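3',5'-cyclic-nucleotide phosphodiesterase 1 (PDB 4OJV) belongs to the class-II cyclic-nucleotide phosphodiesterases of the metallo-hydrolase clan and carries a pair of zinc ions at a shared metal centre. Local coordinates at residues K210-G214 against D244-D248; W156-H160 against Y224-Y228; Q290-H294 against H326-T330; V278-L284 against H294-L300; Y18-C22 against D132-G136. All coordinates share one frame; numbering follows the deposited sequence.

Contact 1 of 5, residues K210-G214 against D244-D248. With ZN (zinc ion), chain D; ZN (zinc ion), chain E.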
# COMPACT_ATOMS: atom_id res chain seq x y z
N LYS A 210 8.72 -24.81 0.03
CA LYS A 210 7.60 -24.45 -0.81
C LYS A 210 6.30 -25.04 -0.26
O LYS A 210 6.27 -26.18 0.23
CB LYS A 210 7.86 -24.93 -2.23
CG LYS A 210 6.94 -24.36 -3.28
CD LYS A 210 7.35 -24.83 -4.67
CE LYS A 210 6.95 -26.28 -4.91
NZ LYS A 210 7.36 -26.76 -6.26
N VAL A 211 5.22 -24.27 -0.35
CA VAL A 211 3.88 -24.72 0.07
C VAL A 211 2.86 -24.31 -1.00
O VAL A 211 3.18 -23.54 -1.92
CB VAL A 211 3.48 -24.19 1.47
CG1 VAL A 211 4.44 -24.67 2.55
CG2 VAL A 211 3.34 -22.67 1.49
N HIS A 212 1.63 -24.82 -0.88
CA HIS A 212 0.55 -24.46 -1.80
C HIS A 212 -0.25 -23.27 -1.33
O HIS A 212 -0.53 -23.13 -0.14
CB HIS A 212 -0.42 -25.62 -1.99
CG HIS A 212 0.19 -26.85 -2.61
ND1 HIS A 212 0.63 -26.90 -3.89
CD2 HIS A 212 0.42 -28.09 -2.07
CE1 HIS A 212 1.11 -28.13 -4.14
NE2 HIS A 212 0.98 -28.86 -3.03
N HIS A 213 -0.70 -22.46 -2.29
CA HIS A 213 -1.48 -21.24 -2.01
C HIS A 213 -2.50 -21.03 -3.11
O HIS A 213 -2.67 -19.94 -3.65
CB HIS A 213 -0.51 -20.07 -1.79
CG HIS A 213 -1.16 -18.70 -1.63
ND1 HIS A 213 -2.34 -18.51 -1.00
CD2 HIS A 213 -0.74 -17.45 -2.05
CE1 HIS A 213 -2.66 -17.20 -1.03
NE2 HIS A 213 -1.67 -16.55 -1.66
N GLY A 214 -3.22 -22.10 -3.46
CA GLY A 214 -4.33 -22.01 -4.39
C GLY A 214 -3.92 -22.22 -5.82
O GLY A 214 -2.85 -22.78 -6.11
N ASP A 244 1.30 -17.09 2.80
CA ASP A 244 -0.09 -17.54 2.66
C ASP A 244 -0.07 -19.02 2.25
O ASP A 244 0.82 -19.45 1.51
CB ASP A 244 -0.87 -16.76 1.56
CG ASP A 244 -0.87 -15.21 1.74
OD1 ASP A 244 -0.32 -14.79 2.81
OD2 ASP A 244 -1.40 -14.46 0.75
N VAL A 245 -1.05 -19.78 2.71
CA VAL A 245 -1.01 -21.23 2.53
C VAL A 245 -2.41 -21.82 2.67
O VAL A 245 -3.25 -21.30 3.41
CB VAL A 245 -0.02 -21.87 3.54
CG1 VAL A 245 -0.49 -21.69 4.98
CG2 VAL A 245 0.22 -23.35 3.23
N GLU A 246 -2.63 -22.92 1.95
CA GLU A 246 -3.81 -23.77 2.12
C GLU A 246 -3.37 -25.21 2.34
O GLU A 246 -2.24 -25.59 2.02
CB GLU A 246 -4.72 -23.67 0.89
CG GLU A 246 -4.07 -24.15 -0.39
CD GLU A 246 -5.00 -24.17 -1.57
OE1 GLU A 246 -4.54 -24.59 -2.65
OE2 GLU A 246 -6.19 -23.78 -1.43
N GLN A 247 -4.27 -26.02 2.89
CA GLN A 247 -4.03 -27.46 3.04
C GLN A 247 -3.72 -28.11 1.69
O GLN A 247 -4.22 -27.68 0.66
CB GLN A 247 -5.27 -28.11 3.68
CG GLN A 247 -5.26 -29.63 3.79
CD GLN A 247 -6.59 -30.22 4.21
OE1 GLN A 247 -6.64 -31.17 4.99
NE2 GLN A 247 -7.68 -29.68 3.68
N ASP A 248 -2.86 -29.13 1.71
CA ASP A 248 -2.60 -29.93 0.51
C ASP A 248 -3.79 -30.82 0.14
O ASP A 248 -4.55 -31.23 1.01
CB ASP A 248 -1.37 -30.81 0.71
CG ASP A 248 -0.13 -30.03 1.06
OD1 ASP A 248 0.12 -28.96 0.46
OD2 ASP A 248 0.61 -30.49 1.94
ZN ZN D . -1.37 -14.44 -1.47
ZN ZN E . -1.58 -12.40 1.15
O HOH W 1 0.41 -26.33 1.22
O HOH W 2 -2.54 -25.26 -4.74
O HOH W 3 -1.52 -12.64 -0.85
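H213 and D244 lie side by side and point the same way, with the imidazole and carboxylate planes 88° apart. H213 swings CG away from its own backbone N (chi1 174°), which carries NE2 to one zinc ion at 2.1 Å. D244 OD2 bridges the pair, 2.2 Å from that zinc ion and 2.1 Å from the second; H128 and H130 also bind the first ion. The far ring nitrogen of H213, ND1, bonds to G293 O, which fixes the ring's rotation.

Beyond the metals the backbones take over. E246 N donates to H212 O at 3.0 Å, nearly straight at 163°. The E246 side chain, extended beyond CG, brings OE1 to G214 N, a weak bond of 2.9 Å. One water joins H212 N, E246 O and D248 OD1, while D248 OD2 is held by L257 N. On the apolar side V211 CG2 meets V245 CG2 at 3.6 Å.

Strand 204-215 is paired with strand 222-232, and the loop 244-248 runs roughly at right angles to residues 211-214. L257 of helix 256-267 packs on both V211 and V245.

Contact 2 of 5, residues W156-H160 against Y224-Y228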
# COMPACT_ATOMS: atom_id res chain seq x y z
N TRP A 156 15.40 -11.95 -1.54
CA TRP A 156 15.57 -13.40 -1.65
C TRP A 156 14.24 -14.08 -1.80
O TRP A 156 13.23 -13.65 -1.22
CB TRP A 156 16.20 -13.95 -0.39
CG TRP A 156 17.53 -13.37 -0.01
CD1 TRP A 156 17.79 -12.25 0.76
CD2 TRP A 156 18.85 -13.90 -0.36
NE1 TRP A 156 19.14 -12.06 0.92
CE2 TRP A 156 19.83 -13.02 0.27
CE3 TRP A 156 19.29 -15.00 -1.10
CZ2 TRP A 156 21.20 -13.23 0.14
CZ3 TRP A 156 20.67 -15.20 -1.22
CH2 TRP A 156 21.60 -14.33 -0.62
N GLY A 157 14.23 -15.20 -2.51
CA GLY A 157 13.03 -16.00 -2.63
C GLY A 157 13.31 -17.28 -3.39
O GLY A 157 14.37 -17.43 -3.99
N LEU A 158 12.35 -18.19 -3.35
CA LEU A 158 12.37 -19.34 -4.25
C LEU A 158 12.12 -18.85 -5.68
O LEU A 158 11.63 -17.73 -5.87
CB LEU A 158 11.32 -20.36 -3.81
CG LEU A 158 11.55 -21.06 -2.46
CD1 LEU A 158 10.40 -22.01 -2.17
CD2 LEU A 158 12.89 -21.78 -2.40
N PRO A 159 12.44 -19.67 -6.69
CA PRO A 159 12.23 -19.23 -8.08
C PRO A 159 10.81 -18.77 -8.42
O PRO A 159 10.65 -17.82 -9.19
CB PRO A 159 12.62 -20.46 -8.90
CG PRO A 159 13.64 -21.15 -8.05
CD PRO A 159 13.16 -20.96 -6.63
N HIS A 160 9.78 -19.39 -7.85
CA HIS A 160 8.39 -18.98 -8.17
C HIS A 160 8.12 -17.54 -7.80
O HIS A 160 7.22 -16.90 -8.34
CB HIS A 160 7.36 -19.92 -7.52
CG HIS A 160 7.19 -19.71 -6.04
ND1 HIS A 160 7.82 -20.46 -5.12
CD2 HIS A 160 6.42 -18.78 -5.33
CE1 HIS A 160 7.47 -20.05 -3.88
NE2 HIS A 160 6.62 -19.02 -4.02
N TYR A 224 2.21 -21.03 -5.75
CA TYR A 224 3.06 -21.45 -4.64
C TYR A 224 3.35 -20.33 -3.65
O TYR A 224 3.28 -19.14 -3.97
CB TYR A 224 4.37 -22.04 -5.15
CG TYR A 224 4.17 -23.31 -5.94
CD1 TYR A 224 3.66 -24.45 -5.33
CD2 TYR A 224 4.50 -23.37 -7.29
CE1 TYR A 224 3.47 -25.62 -6.05
CE2 TYR A 224 4.32 -24.53 -8.03
CZ TYR A 224 3.80 -25.65 -7.40
OH TYR A 224 3.62 -26.81 -8.13
N SER A 225 3.70 -20.75 -2.45
CA SER A 225 4.15 -19.84 -1.41
C SER A 225 5.34 -20.48 -0.70
O SER A 225 5.86 -21.52 -1.16
CB SER A 225 2.98 -19.54 -0.48
OG SER A 225 3.30 -18.58 0.52
N THR A 226 5.80 -19.87 0.39
CA THR A 226 7.01 -20.31 1.07
C THR A 226 6.83 -20.20 2.57
O THR A 226 6.21 -19.25 3.06
CB THR A 226 8.20 -19.40 0.68
OG1 THR A 226 8.19 -19.15 -0.73
CG2 THR A 226 9.56 -20.00 1.08
N PHE A 227 7.38 -21.18 3.29
CA PHE A 227 7.60 -21.10 4.72
C PHE A 227 9.10 -20.93 4.94
O PHE A 227 9.91 -21.62 4.30
CB PHE A 227 7.20 -22.40 5.40
CG PHE A 227 5.70 -22.60 5.61
CD1 PHE A 227 4.73 -21.77 5.05
CD2 PHE A 227 5.28 -23.68 6.39
CE1 PHE A 227 3.38 -22.01 5.28
CE2 PHE A 227 3.94 -23.92 6.61
CZ PHE A 227 2.98 -23.09 6.06
N TYR A 228 9.48 -20.01 5.83
CA TYR A 228 10.88 -19.82 6.18
C TYR A 228 11.15 -20.22 7.61
O TYR A 228 10.49 -19.74 8.53
CB TYR A 228 11.25 -18.34 6.02
CG TYR A 228 11.38 -17.87 4.60
CD1 TYR A 228 12.52 -18.16 3.85
CD2 TYR A 228 10.38 -17.09 4.01
CE1 TYR A 228 12.65 -17.71 2.55
CE2 TYR A 228 10.51 -16.64 2.70
CZ TYR A 228 11.64 -16.95 1.98
OH TYR A 228 11.81 -16.52 0.68
O HOH W 4 9.75 -17.43 -2.23
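The ring of H160 rests on Y224: Y224 CB stands over its centre, 3.7 Å from the centroid and 5° off the ring normal, a CH-pi contact. At the ring's edge, near its plane, H160 CE1 lies 3.4 Å from T226 OG1. H160 CG is folded in between its backbone N and carbonyl carbon (chi1 75°), which tips the imidazole from the start of its helix onto the strand. Beside it L158 CD1 packs on T226 CG2 at 3.9 Å, and the phenolic end of Y228 reaches the backbone of G157, with Y228 OH 3.6 Å from G157 CA.

Across this shell the polar link runs through water. One molecule accepts from L158 N at 2.9 Å and donates to T226 OG1 at 2.8 Å, spanning from the L158 backbone, just before the helix, to the T226 hydroxyl. The second shell is a single short run of backbone: T127 O is bonded by both H160 NE2 and T226 OG1, and I126 O by Y228 OH. The Y224 ring leads away to a cation-pi contact with K210.

Strand 153-157 belongs to the eight-stranded sheet and strand 222-232 to the seven-stranded one. The turn from strand 153-157 into helix 159-169 thus packs on a strand of the other sheet of the metallo-beta-lactamase-type fold, with strand 204-215 alongside strand 222-232.

Contact 3 of 5, residues Q290-H294 against H326-T330. With ZN (zinc ion), chain E; SO4 (sulfate ion), chain B.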
# COMPACT_ATOMS: atom_id res chain seq x y z
N GLN A 290 -13.58 -16.10 -0.25
CA GLN A 290 -12.56 -15.46 0.59
C GLN A 290 -11.54 -16.47 1.13
O GLN A 290 -10.41 -16.10 1.46
CB GLN A 290 -13.23 -14.71 1.75
CG GLN A 290 -12.44 -13.50 2.23
CD GLN A 290 -13.15 -12.70 3.31
OE1 GLN A 290 -14.08 -13.20 3.95
NE2 GLN A 290 -12.71 -11.47 3.52
N LEU A 291 -11.93 -17.74 1.18
CA LEU A 291 -11.09 -18.79 1.76
C LEU A 291 -10.12 -19.44 0.77
O LEU A 291 -9.09 -19.99 1.19
CB LEU A 291 -11.96 -19.84 2.46
CG LEU A 291 -11.29 -21.00 3.20
CD1 LEU A 291 -10.37 -20.50 4.31
CD2 LEU A 291 -12.34 -21.95 3.76
N TYR A 292 -10.43 -19.40 -0.53
CA TYR A 292 -9.56 -20.01 -1.55
C TYR A 292 -8.10 -19.61 -1.37
O TYR A 292 -7.77 -18.42 -1.32
CB TYR A 292 -10.02 -19.66 -2.97
CG TYR A 292 -11.36 -20.25 -3.39
CD1 TYR A 292 -12.33 -19.44 -3.97
CD2 TYR A 292 -11.65 -21.60 -3.20
CE1 TYR A 292 -13.56 -19.96 -4.36
CE2 TYR A 292 -12.87 -22.13 -3.59
CZ TYR A 292 -13.82 -21.31 -4.16
OH TYR A 292 -15.04 -21.83 -4.55
N GLY A 293 -7.23 -20.62 -1.27
CA GLY A 293 -5.79 -20.42 -1.11
C GLY A 293 -5.32 -20.13 0.31
O GLY A 293 -4.14 -19.89 0.52
N HIS A 294 -6.24 -20.22 1.27
CA HIS A 294 -5.98 -19.80 2.65
C HIS A 294 -6.43 -20.81 3.67
O HIS A 294 -6.98 -21.86 3.31
CB HIS A 294 -6.67 -18.46 2.92
CG HIS A 294 -6.08 -17.31 2.14
ND1 HIS A 294 -4.81 -16.91 2.29
CD2 HIS A 294 -6.63 -16.50 1.16
CE1 HIS A 294 -4.56 -15.88 1.47
NE2 HIS A 294 -5.67 -15.63 0.77
N HIS A 326 -2.30 -12.36 8.89
CA HIS A 326 -3.00 -12.29 7.61
C HIS A 326 -4.49 -12.48 7.74
O HIS A 326 -5.15 -13.01 6.86
CB HIS A 326 -2.41 -13.33 6.64
CG HIS A 326 -2.64 -13.03 5.18
ND1 HIS A 326 -3.75 -13.42 4.52
CD2 HIS A 326 -1.82 -12.42 4.24
CE1 HIS A 326 -3.66 -13.05 3.24
NE2 HIS A 326 -2.48 -12.45 3.05
N VAL A 327 -5.06 -12.02 8.85
CA VAL A 327 -6.51 -12.08 9.00
C VAL A 327 -7.15 -11.04 8.08
O VAL A 327 -6.73 -9.88 8.04
CB VAL A 327 -6.96 -11.89 10.47
CG1 VAL A 327 -8.48 -11.87 10.57
CG2 VAL A 327 -6.39 -13.00 11.34
N LYS A 328 -8.15 -11.47 7.33
CA LYS A 328 -8.83 -10.58 6.39
C LYS A 328 -9.94 -9.80 7.07
O LYS A 328 -10.57 -10.27 8.03
CB LYS A 328 -9.41 -11.41 5.24
CG LYS A 328 -8.32 -11.94 4.31
CD LYS A 328 -8.89 -12.74 3.15
CE LYS A 328 -7.81 -13.22 2.18
NZ LYS A 328 -7.08 -12.14 1.45
N SER A 329 -10.21 -8.59 6.57
CA SER A 329 -11.45 -7.90 6.95
C SER A 329 -12.64 -8.65 6.38
O SER A 329 -12.54 -9.40 5.40
CB SER A 329 -11.50 -6.47 6.42
OG SER A 329 -10.44 -5.69 6.92
N THR A 330 -13.79 -8.43 7.00
CA THR A 330 -15.03 -9.00 6.54
C THR A 330 -16.11 -8.05 7.04
O THR A 330 -15.92 -7.39 8.06
CB THR A 330 -15.22 -10.45 7.06
OG1 THR A 330 -16.46 -10.97 6.58
CG2 THR A 330 -15.19 -10.51 8.58
ZN ZN E . -1.58 -12.40 1.15
S SO4 B . -4.34 -13.13 -0.77
O1 SO4 B . -4.19 -11.97 -1.69
O2 SO4 B . -5.79 -13.46 -0.63
O3 SO4 B . -3.58 -14.31 -1.30
O4 SO4 B . -3.81 -12.70 0.55
O HOH W 3 -1.52 -12.64 -0.85
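Q290 faces K328 with their CA atoms 8.4 Å apart, and H294 faces H326 across a slightly wider gap. Helix 288-291 ends here in a type II turn from L291 to H294, with G293 at positive phi. The opposing segment is a loop that turns at H326, which also has positive phi. The helix end with its turn, and the loop opposite, both lie at the metal centre of the metallo-beta-lactamase-type fold: H326 NE2 binds, at 2.1 Å, a zinc ion whose other protein ligands are D132, H133 and D244.

The rings of H294 and H326 meet obliquely, H294 CE1 3.5 Å from H326 CE1 and the planes at 33°. Q290 and K328 slide past each other in opposite directions, Q290 CG touching K328 CD at 3.7 Å. Q290 NE2 donates to S329 O at 2.8 Å, approaching nearly along the C=O axis and within its own amide plane. K328 runs extended until chi4 (-65°) bends NZ toward a bound sulfate ion, where it meets O2 at 2.8 Å. H294 NE2 gives the same oxygen a bond of 2.6 Å. K328 NZ is held further by G13 O, and H326 ND1 by S281 OG. E146 of the second subunit packs on Q290.

Contact 4 of 5, residues V278-L284 against H294-L300. With SO4 (sulfate ion), chain B.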
# COMPACT_ATOMS: atom_id res chain seq x y z
N VAL A 278 1.85 -17.77 11.32
CA VAL A 278 1.13 -18.49 10.28
C VAL A 278 -0.26 -17.90 10.12
O VAL A 278 -0.88 -17.48 11.11
CB VAL A 278 1.08 -20.01 10.57
CG1 VAL A 278 0.39 -20.30 11.89
CG2 VAL A 278 0.42 -20.78 9.43
N GLU A 279 -0.77 -17.90 8.90
CA GLU A 279 -2.06 -17.28 8.66
C GLU A 279 -3.25 -18.04 9.23
O GLU A 279 -3.23 -19.28 9.36
CB GLU A 279 -2.30 -17.07 7.17
CG GLU A 279 -2.52 -18.33 6.35
CD GLU A 279 -3.48 -18.08 5.20
OE1 GLU A 279 -3.02 -17.94 4.05
OE2 GLU A 279 -4.70 -17.98 5.47
N CYS A 280 -4.30 -17.28 9.52
CA CYS A 280 -5.64 -17.83 9.51
C CYS A 280 -6.51 -16.73 8.93
O CYS A 280 -7.05 -15.89 9.65
CB CYS A 280 -6.10 -18.26 10.91
SG CYS A 280 -7.58 -19.29 10.85
N SER A 281 -6.62 -16.70 7.60
CA SER A 281 -7.24 -15.57 6.94
C SER A 281 -8.71 -15.40 7.28
O SER A 281 -9.21 -14.28 7.33
CB SER A 281 -7.11 -15.69 5.42
OG SER A 281 -5.78 -15.53 4.98
N CYS A 282 -9.40 -16.53 7.49
CA CYS A 282 -10.85 -16.53 7.60
C CYS A 282 -11.32 -17.27 8.84
O CYS A 282 -10.66 -18.23 9.28
CB CYS A 282 -11.45 -17.24 6.39
SG CYS A 282 -11.01 -16.54 4.81
N PRO A 283 -12.48 -16.86 9.39
CA PRO A 283 -13.13 -17.63 10.45
C PRO A 283 -13.80 -18.87 9.89
O PRO A 283 -13.82 -19.08 8.67
CB PRO A 283 -14.18 -16.66 10.98
CG PRO A 283 -14.54 -15.83 9.80
CD PRO A 283 -13.26 -15.66 9.03
N LEU A 284 -14.37 -19.69 10.77
CA LEU A 284 -15.07 -20.90 10.35
C LEU A 284 -16.25 -20.65 9.41
O LEU A 284 -16.53 -21.49 8.55
CB LEU A 284 -15.53 -21.71 11.56
CG LEU A 284 -14.44 -22.41 12.37
CD1 LEU A 284 -15.02 -22.94 13.67
CD2 LEU A 284 -13.77 -23.52 11.57
N HIS A 294 -6.24 -20.22 1.27
CA HIS A 294 -5.98 -19.80 2.65
C HIS A 294 -6.43 -20.81 3.67
O HIS A 294 -6.98 -21.86 3.31
CB HIS A 294 -6.67 -18.46 2.92
CG HIS A 294 -6.08 -17.31 2.14
ND1 HIS A 294 -4.81 -16.91 2.29
CD2 HIS A 294 -6.63 -16.50 1.16
CE1 HIS A 294 -4.56 -15.88 1.47
NE2 HIS A 294 -5.67 -15.63 0.77
N LEU A 295 -6.19 -20.49 4.94
CA LEU A 295 -6.64 -21.31 6.05
C LEU A 295 -7.82 -20.71 6.79
O LEU A 295 -8.00 -19.48 6.83
CB LEU A 295 -5.49 -21.55 7.05
CG LEU A 295 -4.23 -22.25 6.54
CD1 LEU A 295 -3.20 -22.34 7.65
CD2 LEU A 295 -4.53 -23.65 6.00
N SER A 296 -8.64 -21.59 7.37
CA SER A 296 -9.62 -21.24 8.38
C SER A 296 -9.22 -22.01 9.65
O SER A 296 -8.29 -22.81 9.62
CB SER A 296 -11.02 -21.65 7.93
OG SER A 296 -11.19 -23.04 8.11
N PRO A 297 -9.93 -21.77 10.78
CA PRO A 297 -9.43 -22.38 12.01
C PRO A 297 -9.35 -23.91 12.02
O PRO A 297 -8.43 -24.46 12.61
CB PRO A 297 -10.40 -21.86 13.08
CG PRO A 297 -10.79 -20.52 12.54
CD PRO A 297 -10.98 -20.78 11.07
N ILE A 298 -10.28 -24.58 11.34
CA ILE A 298 -10.25 -26.04 11.29
C ILE A 298 -9.02 -26.52 10.50
O ILE A 298 -8.35 -27.46 10.92
CB ILE A 298 -11.57 -26.65 10.76
CG1 ILE A 298 -11.53 -28.19 10.81
CG2 ILE A 298 -11.90 -26.15 9.35
CD1 ILE A 298 -11.32 -28.75 12.20
N TYR A 299 -8.70 -25.85 9.40
CA TYR A 299 -7.55 -26.25 8.60
C TYR A 299 -6.23 -25.96 9.31
O TYR A 299 -5.30 -26.78 9.28
CB TYR A 299 -7.60 -25.63 7.21
CG TYR A 299 -8.80 -26.09 6.42
CD1 TYR A 299 -8.87 -27.39 5.91
CD2 TYR A 299 -9.88 -25.24 6.19
CE1 TYR A 299 -9.98 -27.82 5.19
CE2 TYR A 299 -10.99 -25.65 5.47
CZ TYR A 299 -11.04 -26.94 4.98
OH TYR A 299 -12.14 -27.35 4.26
N LEU A 300 -6.14 -24.81 9.98
CA LEU A 300 -4.93 -24.50 10.72
C LEU A 300 -4.75 -25.49 11.89
O LEU A 300 -3.65 -26.02 12.10
CB LEU A 300 -4.92 -23.05 11.23
CG LEU A 300 -3.71 -22.68 12.11
CD1 LEU A 300 -2.37 -22.98 11.44
CD2 LEU A 300 -3.76 -21.21 12.51
S SO4 B . -4.34 -13.13 -0.77
O1 SO4 B . -4.19 -11.97 -1.69
O2 SO4 B . -5.79 -13.46 -0.63
O3 SO4 B . -3.58 -14.31 -1.30
O4 SO4 B . -3.81 -12.70 0.55
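C280 and L295 bring their CA atoms to 5.0 Å where the chain leaving strand 273-279 runs beside the lead-in to helix 297-311, the two joined by a weak backbone bond from C282 N to L295 O at 3.3 Å.

The polar half centres on the carboxylate of E279. Its CG lies between backbone N and carbonyl carbon (chi1 69°), and the bend at chi2 carries the group across to the other segment. OE1 takes H294 ND1 on its syn lone pair at 2.7 Å, in the imidazole plane and practically straight at 177°. OE2 gathers three donors: L295 N at 3.0 Å and S281 OG at 2.7 Å, from opposite faces of the carboxylate, and S281 N at 3.1 Å on the anti side. S281 OG also lies over a face of the H294 ring, toward its rim.

The other half is apolar. V278 CG1 meets L300 CD1 at 3.9 Å, C280 SG packs on P297 CD at 3.7 Å, and the exposed L284 lays CD2 against both P297 CD and I298 CB. S296 is the N-cap residue; its CA-H points to C282 O, a buried carbonyl without a conventional partner.

E279 OE1 also accepts from V245 N, next to the zinc ligand D244. Five donors on one carboxylate should fix its rotation. E279 is thus a second-shell residue that probably orients H294 directly and, through S281, the zinc ligand H326.

Contact 5 of 5, residues Y18-C22 against D132-G136. With ZN (zinc ion), chain E.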
# COMPACT_ATOMS: atom_id res chain seq x y z
N TYR A 18 -3.53 -1.14 3.45
CA TYR A 18 -2.38 -0.74 4.27
C TYR A 18 -2.11 -1.78 5.35
O TYR A 18 -3.01 -2.47 5.80
CB TYR A 18 -2.59 0.63 4.95
CG TYR A 18 -2.85 1.87 4.08
CD1 TYR A 18 -2.92 1.81 2.69
CD2 TYR A 18 -3.04 3.11 4.68
CE1 TYR A 18 -3.18 2.94 1.93
CE2 TYR A 18 -3.29 4.25 3.94
CZ TYR A 18 -3.37 4.15 2.57
OH TYR A 18 -3.61 5.28 1.83
N GLY A 19 -0.86 -1.88 5.77
CA GLY A 19 -0.49 -2.79 6.82
C GLY A 19 -0.51 -4.24 6.40
O GLY A 19 -0.73 -5.10 7.24
N THR A 20 -0.29 -4.52 5.12
CA THR A 20 -0.24 -5.90 4.64
C THR A 20 1.12 -6.54 5.01
O THR A 20 1.99 -5.89 5.58
CB THR A 20 -0.60 -6.02 3.15
OG1 THR A 20 0.27 -5.21 2.39
CG2 THR A 20 -2.04 -5.58 2.90
N GLN A 21 1.24 -7.83 4.75
CA GLN A 21 2.21 -8.66 5.46
C GLN A 21 3.66 -8.22 5.37
O GLN A 21 4.25 -8.14 4.29
CB GLN A 21 2.10 -10.10 4.98
CG GLN A 21 3.04 -11.04 5.72
CD GLN A 21 2.53 -12.46 5.79
OE1 GLN A 21 1.44 -12.71 6.31
NE2 GLN A 21 3.33 -13.40 5.31
N CYS A 22 4.26 -7.96 6.54
CA CYS A 22 5.70 -7.73 6.64
C CYS A 22 6.13 -7.84 8.10
O CYS A 22 5.53 -7.19 8.98
CB CYS A 22 6.08 -6.34 6.12
SG CYS A 22 7.86 -5.99 6.25
N ASP A 132 0.11 -7.76 -2.19
CA ASP A 132 0.06 -7.42 -0.76
C ASP A 132 1.32 -7.82 0.01
O ASP A 132 1.53 -7.34 1.12
CB ASP A 132 -1.22 -7.97 -0.05
CG ASP A 132 -1.36 -9.51 -0.16
OD1 ASP A 132 -1.21 -10.00 -1.30
OD2 ASP A 132 -1.63 -10.28 0.85
N HIS A 133 2.17 -8.66 -0.59
CA HIS A 133 3.40 -9.09 0.06
C HIS A 133 4.61 -8.38 -0.46
O HIS A 133 5.72 -8.63 0.02
CB HIS A 133 3.57 -10.62 -0.02
CG HIS A 133 2.47 -11.35 0.69
ND1 HIS A 133 2.63 -11.99 1.88
CD2 HIS A 133 1.13 -11.44 0.38
CE1 HIS A 133 1.44 -12.47 2.28
NE2 HIS A 133 0.53 -12.12 1.37
N ILE A 134 4.42 -7.45 -1.40
CA ILE A 134 5.55 -6.75 -2.01
C ILE A 134 5.36 -5.25 -2.19
O ILE A 134 6.29 -4.57 -2.61
CB ILE A 134 5.97 -7.36 -3.37
CG1 ILE A 134 4.82 -7.22 -4.38
CG2 ILE A 134 6.44 -8.80 -3.18
CD1 ILE A 134 5.21 -7.49 -5.82
N SER A 135 4.18 -4.72 -1.89
CA SER A 135 3.87 -3.32 -2.21
C SER A 135 4.80 -2.32 -1.51
O SER A 135 5.22 -1.34 -2.13
CB SER A 135 2.41 -3.02 -1.91
OG SER A 135 2.10 -3.31 -0.57
N GLY A 136 5.11 -2.56 -0.23
CA GLY A 136 6.03 -1.68 0.49
C GLY A 136 7.46 -1.82 0.02
O GLY A 136 8.15 -0.83 -0.20
ZN ZN E . -1.58 -12.40 1.15
O HOH W 5 -0.40 -4.01 -0.03
O HOH W 6 -0.92 -9.31 3.45
O HOH W 3 -1.52 -12.64 -0.85
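Q21 and H133 bury the most surface here. The side chain of Q21 lies against the imidazole, with Q21 CB 3.7 Å from H133 CE1, and its amide plane stands at 74° to the ring. Q21 NE2 comes to the ring's edge in plane; D39 OD2 accepts from both Q21 NE2 and H133 ND1, and C242 O also takes Q21 NE2. The other ring nitrogen, H133 NE2, binds a zinc ion at 2.1 Å.

D132 binds the same ion through OD2, also at 2.1 Å, and its backbone is gripped by T20. T20 OG1 sits between its own backbone N and carbonyl carbon (chi1 57°), which brings it to D132 O at 2.8 Å, in the carbonyl plane on a lone pair. A water accepts from Q21 N and donates to D132 OD2, tying the loop to the metal ligand. Another connects T20 OG1 with S135 OG. At the dimer interface Y18 stacks on Y18 and Y45 of the second subunit.

H128, H130, D132 and H133 form the HxHxDH signature of the metallo-beta-lactamase-type fold, which runs from strand 121-125 to helix 135-140. The loop 18-22 leads into strand 22-27 and is bonded along its backbone to G41 and A42, beyond strand 35-38.

Contacts 1, 3 and 5 meet at the zinc pair, each bringing ligands from different parts of the chain and sharing one metal-bound water. Contact 4 shares H294 with contact 3 and forms their second shell, its carboxylate reaching contact 1 through V245. Contact 2 holds no metal ligand; it joins contact 1 through the pairing of strands 204-215 and 222-232 and links the two sheets. Contacts 1, 2, 4 and 5 are buried, although L284 of contact 4 is exposed; contact 3 is only partly so, and it and contact 5 touch the second subunit. Metal and anion chemistry gathers round the zinc pair, while contact 2 lacks direct hydrogen bonds between its segments and relies on a water bridge and CH-pi packing.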